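Local coordinates for enoyl-CoA hydratase/isomerase family protein (Pseudomonas syringae pv. tomato, PDB 3OT6) that probably acts on acyl-CoA thioesters as a hydratase or isomerase of the crotonase-like family, at residues A[109-114]-A[144-149]; A[126-131]-A[175-180]. All blocks are in the same frame, centred on the assembly; numbering follows the deposited sequence.

Overall arrangement
Both contacts are buried and apolar, with no direct hydrogen bond across either, and their centres lie about 10 Å apart. Interaction 1 packs helix 108-113 and its exit against helix 141-150, the two meeting through side chains and one water that bridges a backbone carbonyl of each. Interaction 2, farther from the centre of the chain, joins the short strand 128-129 and the residue that follows it to the loop that leaves helix 168-174; it has an off-centre CH-pi contact and no bridging water. The two touch directly: Phe-111 CE2 lies 3.7 Å from Leu-130 CD2, and Ala-110 CB packs on the same leucine. Helix 108-113 is thus flanked by partners from both contacts within one crotonase-like fold.

Interaction 1: A[109-114]-A[144-149]; sequences GAFLLL and IELARD
Leu-114 and Leu-146 mark the closest backbone approach, their CA atoms 6.1 Å apart, where the chain leaves helix 108-113 beside helix 141-150. No direct hydrogen bond joins the segments. A single water links them instead, donating to both Leu-114 O and Leu-146 O. Its oxygen lies 2.6 Å from Leu-114 O, and it ties the carbonyl at the helix exit to one inside the other helix. Around this bridge the contact is aliphatic and aromatic. Leu-146 reaches across to Phe-111, its CD1 3.7 Å from ring atom CD1, while its CB lies near the same side of the ring at CD1 and CE1. The methyl comes in obliquely; Ala-147 N sits near the ring plane, at the CE1 edge. Phe-111 CG is anti to its carbonyl carbon (chi1 -74°), which swings the ring out toward helix 141-150 although the CB bond itself does not point there. Leu-114 extends CD1 alongside the second helix, 3.5 Å from Ala-147 CA and 3.9 Å from Ala-147 CB. Beyond the contact, Leu-146 also packs on Ala-87 and Leu-91 of helix 73-91 and on Leu-220 of helix 202-230, while Ala-147 meets Phe-156 and Val-160. The chemistry implies helix packing by dispersion and hydrophobic burial, with the water giving a hydrogen bond to each of two carbonyls, one from either segment.

Interaction 2: A[126-131]-A[175-180]; sequences FSIGLN and GFLDKV
Ile-128 and Phe-176 meet where strand 128-129 of the small second sheet of this crotonase-like fold faces the loop between helix 168-174 and strand 179-181. That loop starts at Gly-175, whose positive phi (113°) closes a Schellman motif at the end of the helix and sends the chain on toward the main sheet. The CB of Ile-128 points toward the loop, and the side chain then divides between two partners. Its CG2 methyl comes obliquely to the CB end of the ring, 3.7 Å from Phe-176 CG. This is an off-centre CH-pi contact, with Ile-128 CG2 4.2 Å from the centroid of the Phe-176 ring and 30° off its normal. The other branch, through CG1, runs on to CD1, which ends 3.8 Å from Leu-177 CD1 and also nears Leu-177 CG. With CG1 anti to the carbonyl carbon (chi1 -66°) and CG2 anti to the backbone N, one isoleucine engages both successive loop residues. The far end of the ring reaches the end of the strand, where Gly-129 CA lies 4.3 Å from Phe-176 CZ. The backbone angles of Gly-129 themselves call for glycine, since a CB would jam against the preceding carbonyl O. Around the contact, Ala-171 of helix 168-174 touches both Ile-128 and Phe-176, Ala-110 of helix 108-113 touches Phe-176 and Leu-130, and Arg-119 binds Gly-175 O and forms a salt bridge with Asp-178. At the tip of the ring, Leu-130 CG sits near the ring plane, 4.1 Å from Phe-176 CZ.

Interaction 1: A[109-114]-A[144-149]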
loop_
_atom_site.group_PDB
_atom_site.type_symbol
_atom_site.label_atom_id
_atom_site.label_comp_id
_atom_site.label_asym_id
_atom_site.label_seq_id
_atom_site.Cartn_x
_atom_site.Cartn_y
_atom_site.Cartn_z
ATOM N N GLY A 109 1.100 -2.801 -5.844
ATOM C CA GLY A 109 0.038 -1.816 -5.678
ATOM C C GLY A 109 -1.044 -2.332 -4.713
ATOM O O GLY A 109 -1.631 -1.568 -3.941
ATOM N N ALA A 110 -1.355 -3.620 -4.752
ATOM C CA ALA A 110 -2.327 -4.099 -3.782
ATOM C C ALA A 110 -1.677 -4.275 -2.374
ATOM O O ALA A 110 -2.395 -4.221 -1.358
ATOM C CB ALA A 110 -3.036 -5.390 -4.252
ATOM N N PHE A 111 -0.360 -4.499 -2.306
ATOM C CA PHE A 111 0.303 -4.454 -1.024
ATOM C C PHE A 111 0.216 -3.116 -0.314
ATOM O O PHE A 111 0.263 -3.051 0.915
ATOM C CB PHE A 111 1.717 -4.958 -1.095
ATOM C CG PHE A 111 1.777 -6.458 -1.230
ATOM C CD1 PHE A 111 1.171 -7.284 -0.261
ATOM C CD2 PHE A 111 2.389 -7.055 -2.314
ATOM C CE1 PHE A 111 1.217 -8.715 -0.384
ATOM C CE2 PHE A 111 2.426 -8.429 -2.452
ATOM C CZ PHE A 111 1.837 -9.276 -1.505
ATOM N N LEU A 112 0.062 -2.038 -1.059
ATOM C CA LEU A 112 -0.048 -0.754 -0.401
ATOM C C LEU A 112 -1.322 -0.723 0.429
ATOM O O LEU A 112 -1.298 -0.118 1.509
ATOM C CB LEU A 112 -0.056 0.420 -1.377
ATOM C CG LEU A 112 1.164 0.621 -2.246
ATOM C CD1 LEU A 112 0.892 1.885 -3.137
ATOM C CD2 LEU A 112 2.341 0.811 -1.373
ATOM N N LEU A 113 -2.418 -1.328 -0.067
ATOM C CA LEU A 113 -3.695 -1.400 0.694
ATOM C C LEU A 113 -3.624 -2.263 1.983
ATOM O O LEU A 113 -4.436 -2.093 2.928
ATOM C CB LEU A 113 -4.853 -1.893 -0.186
ATOM C CG LEU A 113 -5.142 -1.174 -1.527
ATOM C CD1 LEU A 113 -5.829 -2.157 -2.486
ATOM C CD2 LEU A 113 -5.987 0.076 -1.247
ATOM N N LEU A 114 -2.691 -3.208 1.989
ATOM C CA LEU A 114 -2.450 -4.070 3.102
ATOM C C LEU A 114 -1.471 -3.425 4.111
ATOM O O LEU A 114 -1.121 -4.044 5.119
ATOM C CB LEU A 114 -1.929 -5.428 2.590
ATOM C CG LEU A 114 -2.908 -6.175 1.649
ATOM C CD1 LEU A 114 -2.528 -7.645 1.425
ATOM C CD2 LEU A 114 -4.366 -6.105 2.119
ATOM N N ILE A 144 3.685 -12.370 1.458
ATOM C CA ILE A 144 2.854 -13.419 2.026
ATOM C C ILE A 144 2.353 -12.908 3.364
ATOM O O ILE A 144 1.158 -12.988 3.660
ATOM C CB ILE A 144 3.660 -14.690 2.250
ATOM C CG1 ILE A 144 3.951 -15.382 0.883
ATOM C CG2 ILE A 144 2.963 -15.547 3.283
ATOM C CD1 ILE A 144 5.036 -16.460 0.929
ATOM N N GLU A 145 3.288 -12.349 4.138
ATOM C CA GLU A 145 3.027 -11.941 5.510
ATOM C C GLU A 145 2.131 -10.681 5.621
ATOM O O GLU A 145 1.258 -10.614 6.513
ATOM C CB GLU A 145 4.340 -11.817 6.309
ATOM C CG GLU A 145 5.080 -13.192 6.587
ATOM C CD GLU A 145 4.144 -14.327 7.058
ATOM O OE1 GLU A 145 3.176 -14.046 7.788
ATOM O OE2 GLU A 145 4.357 -15.526 6.671
ATOM N N LEU A 146 2.268 -9.736 4.685
ATOM C CA LEU A 146 1.313 -8.630 4.611
ATOM C C LEU A 146 -0.058 -9.145 4.273
ATOM O O LEU A 146 -1.049 -8.657 4.787
ATOM C CB LEU A 146 1.719 -7.624 3.547
ATOM C CG LEU A 146 3.016 -6.798 3.765
ATOM C CD1 LEU A 146 3.390 -6.057 2.469
ATOM C CD2 LEU A 146 2.824 -5.816 4.848
ATOM N N ALA A 147 -0.152 -10.139 3.402
ATOM C CA ALA A 147 -1.477 -10.633 3.000
ATOM C C ALA A 147 -2.087 -11.457 4.117
ATOM O O ALA A 147 -3.268 -11.331 4.437
ATOM C CB ALA A 147 -1.398 -11.398 1.755
ATOM N N ARG A 148 -1.244 -12.217 4.796
ATOM C CA ARG A 148 -1.727 -13.100 5.833
ATOM C C ARG A 148 -2.384 -12.313 6.924
ATOM O O ARG A 148 -3.369 -12.748 7.502
ATOM C CB ARG A 148 -0.593 -13.947 6.408
ATOM C CG ARG A 148 -1.153 -15.136 7.221
ATOM C CD ARG A 148 -0.110 -15.895 8.062
ATOM N NE ARG A 148 1.126 -16.248 7.343
ATOM C CZ ARG A 148 1.249 -17.356 6.614
ATOM N NH1 ARG A 148 0.193 -18.246 6.519
ATOM N NH2 ARG A 148 2.430 -17.566 5.994
ATOM N N ASP A 149 -1.833 -11.146 7.210
ATOM C CA ASP A 149 -2.223 -10.429 8.377
ATOM C C ASP A 149 -3.500 -9.682 8.132
ATOM O O ASP A 149 -4.198 -9.409 9.100
ATOM C CB ASP A 149 -1.109 -9.440 8.846
ATOM C CG ASP A 149 -1.345 -8.951 10.283
ATOM O OD1 ASP A 149 -1.302 -9.821 11.201
ATOM O OD2 ASP A 149 -1.648 -7.745 10.493
HETATM O O HOH W 1 -1.015 -6.393 6.315
#

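Interaction 2: A[126-131]-A[175-180]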
loop_
_atom_site.group_PDB
_atom_site.type_symbol
_atom_site.label_atom_id
_atom_site.label_comp_id
_atom_site.label_asym_id
_atom_site.label_seq_id
_atom_site.Cartn_x
_atom_site.Cartn_y
_atom_site.Cartn_z
ATOM N N PHE A 126 -12.594 -2.588 -12.237
ATOM C CA PHE A 126 -11.195 -2.534 -11.782
ATOM C C PHE A 126 -10.768 -3.863 -11.255
ATOM O O PHE A 126 -11.613 -4.665 -10.893
ATOM C CB PHE A 126 -11.031 -1.439 -10.777
ATOM C CG PHE A 126 -11.420 -0.079 -11.309
ATOM C CD1 PHE A 126 -10.657 0.536 -12.307
ATOM C CD2 PHE A 126 -12.542 0.572 -10.819
ATOM C CE1 PHE A 126 -10.991 1.775 -12.800
ATOM C CE2 PHE A 126 -12.898 1.839 -11.294
ATOM C CZ PHE A 126 -12.115 2.458 -12.279
ATOM N N SER A 127 -9.479 -4.146 -11.296
ATOM C CA SER A 127 -8.977 -5.357 -10.673
ATOM C C SER A 127 -8.131 -4.998 -9.468
ATOM O O SER A 127 -7.219 -4.125 -9.565
ATOM C CB SER A 127 -8.073 -6.139 -11.638
ATOM O OG SER A 127 -8.854 -6.435 -12.765
ATOM N N ILE A 128 -8.363 -5.698 -8.367
ATOM C CA ILE A 128 -7.479 -5.562 -7.245
ATOM C C ILE A 128 -7.006 -6.949 -6.855
ATOM O O ILE A 128 -7.847 -7.867 -6.632
ATOM C CB ILE A 128 -8.215 -4.945 -6.084
ATOM C CG1 ILE A 128 -8.614 -3.499 -6.400
ATOM C CG2 ILE A 128 -7.389 -5.101 -4.831
ATOM C CD1 ILE A 128 -9.626 -2.989 -5.471
ATOM N N GLY A 129 -5.690 -7.153 -6.779
ATOM C CA GLY A 129 -5.231 -8.454 -6.371
ATOM C C GLY A 129 -3.764 -8.622 -6.568
ATOM O O GLY A 129 -3.101 -7.689 -6.949
ATOM N N LEU A 130 -3.296 -9.855 -6.369
ATOM C CA LEU A 130 -1.924 -10.196 -6.315
ATOM C C LEU A 130 -1.658 -11.183 -7.457
ATOM O O LEU A 130 -1.937 -12.392 -7.350
ATOM C CB LEU A 130 -1.612 -10.846 -4.947
ATOM C CG LEU A 130 -1.854 -9.937 -3.743
ATOM C CD1 LEU A 130 -1.553 -10.700 -2.429
ATOM C CD2 LEU A 130 -1.035 -8.611 -3.835
ATOM N N ASN A 131 -1.111 -10.688 -8.565
ATOM C CA ASN A 131 -1.102 -11.549 -9.726
ATOM C C ASN A 131 0.210 -12.254 -9.894
ATOM O O ASN A 131 0.445 -12.877 -10.917
ATOM C CB ASN A 131 -1.507 -10.784 -10.979
ATOM C CG ASN A 131 -0.498 -9.732 -11.366
ATOM O OD1 ASN A 131 0.356 -9.328 -10.590
ATOM N ND2 ASN A 131 -0.595 -9.289 -12.568
ATOM N N GLY A 175 -10.620 -8.249 1.988
ATOM C CA GLY A 175 -9.810 -7.521 2.957
ATOM C C GLY A 175 -8.830 -6.510 2.395
ATOM O O GLY A 175 -8.088 -5.870 3.157
ATOM N N PHE A 176 -8.810 -6.354 1.057
ATOM C CA PHE A 176 -8.026 -5.295 0.430
ATOM C C PHE A 176 -8.610 -3.919 0.736
ATOM O O PHE A 176 -7.830 -2.931 0.806
ATOM C CB PHE A 176 -7.907 -5.494 -1.076
ATOM C CG PHE A 176 -7.071 -6.680 -1.451
ATOM C CD1 PHE A 176 -5.673 -6.571 -1.487
ATOM C CD2 PHE A 176 -7.668 -7.900 -1.790
ATOM C CE1 PHE A 176 -4.880 -7.700 -1.784
ATOM C CE2 PHE A 176 -6.871 -9.028 -2.107
ATOM C CZ PHE A 176 -5.487 -8.923 -2.099
ATOM N N LEU A 177 -9.939 -3.846 0.930
ATOM C CA LEU A 177 -10.655 -2.560 1.043
ATOM C C LEU A 177 -11.544 -2.611 2.259
ATOM O O LEU A 177 -12.011 -3.663 2.604
ATOM C CB LEU A 177 -11.524 -2.319 -0.217
ATOM C CG LEU A 177 -10.832 -2.072 -1.576
ATOM C CD1 LEU A 177 -11.845 -1.761 -2.678
ATOM C CD2 LEU A 177 -9.670 -0.979 -1.536
ATOM N N ASP A 178 -11.813 -1.484 2.895
ATOM C CA ASP A 178 -12.837 -1.402 3.973
ATOM C C ASP A 178 -14.132 -0.757 3.446
ATOM O O ASP A 178 -15.196 -0.874 4.073
ATOM C CB ASP A 178 -12.273 -0.614 5.186
ATOM C CG ASP A 178 -10.906 -1.159 5.637
ATOM O OD1 ASP A 178 -10.884 -2.376 5.942
ATOM O OD2 ASP A 178 -9.865 -0.408 5.630
ATOM N N LYS A 179 -14.042 -0.079 2.294
ATOM C CA LYS A 179 -15.191 0.649 1.790
ATOM C C LYS A 179 -15.067 0.850 0.298
ATOM O O LYS A 179 -13.966 1.133 -0.226
ATOM C CB LYS A 179 -15.327 2.029 2.505
ATOM C CG LYS A 179 -16.602 2.808 2.251
ATOM C CD LYS A 179 -16.544 4.233 2.899
ATOM C CE LYS A 179 -16.860 4.234 4.409
ATOM N NZ LYS A 179 -18.136 3.437 4.743
ATOM N N VAL A 180 -16.212 0.706 -0.369
ATOM C CA VAL A 180 -16.356 0.948 -1.811
ATOM C C VAL A 180 -17.369 2.108 -2.054
ATOM O O VAL A 180 -18.536 2.069 -1.579
ATOM C CB VAL A 180 -16.724 -0.356 -2.577
ATOM C CG1 VAL A 180 -17.014 -0.073 -4.073
ATOM C CG2 VAL A 180 -15.603 -1.394 -2.437
#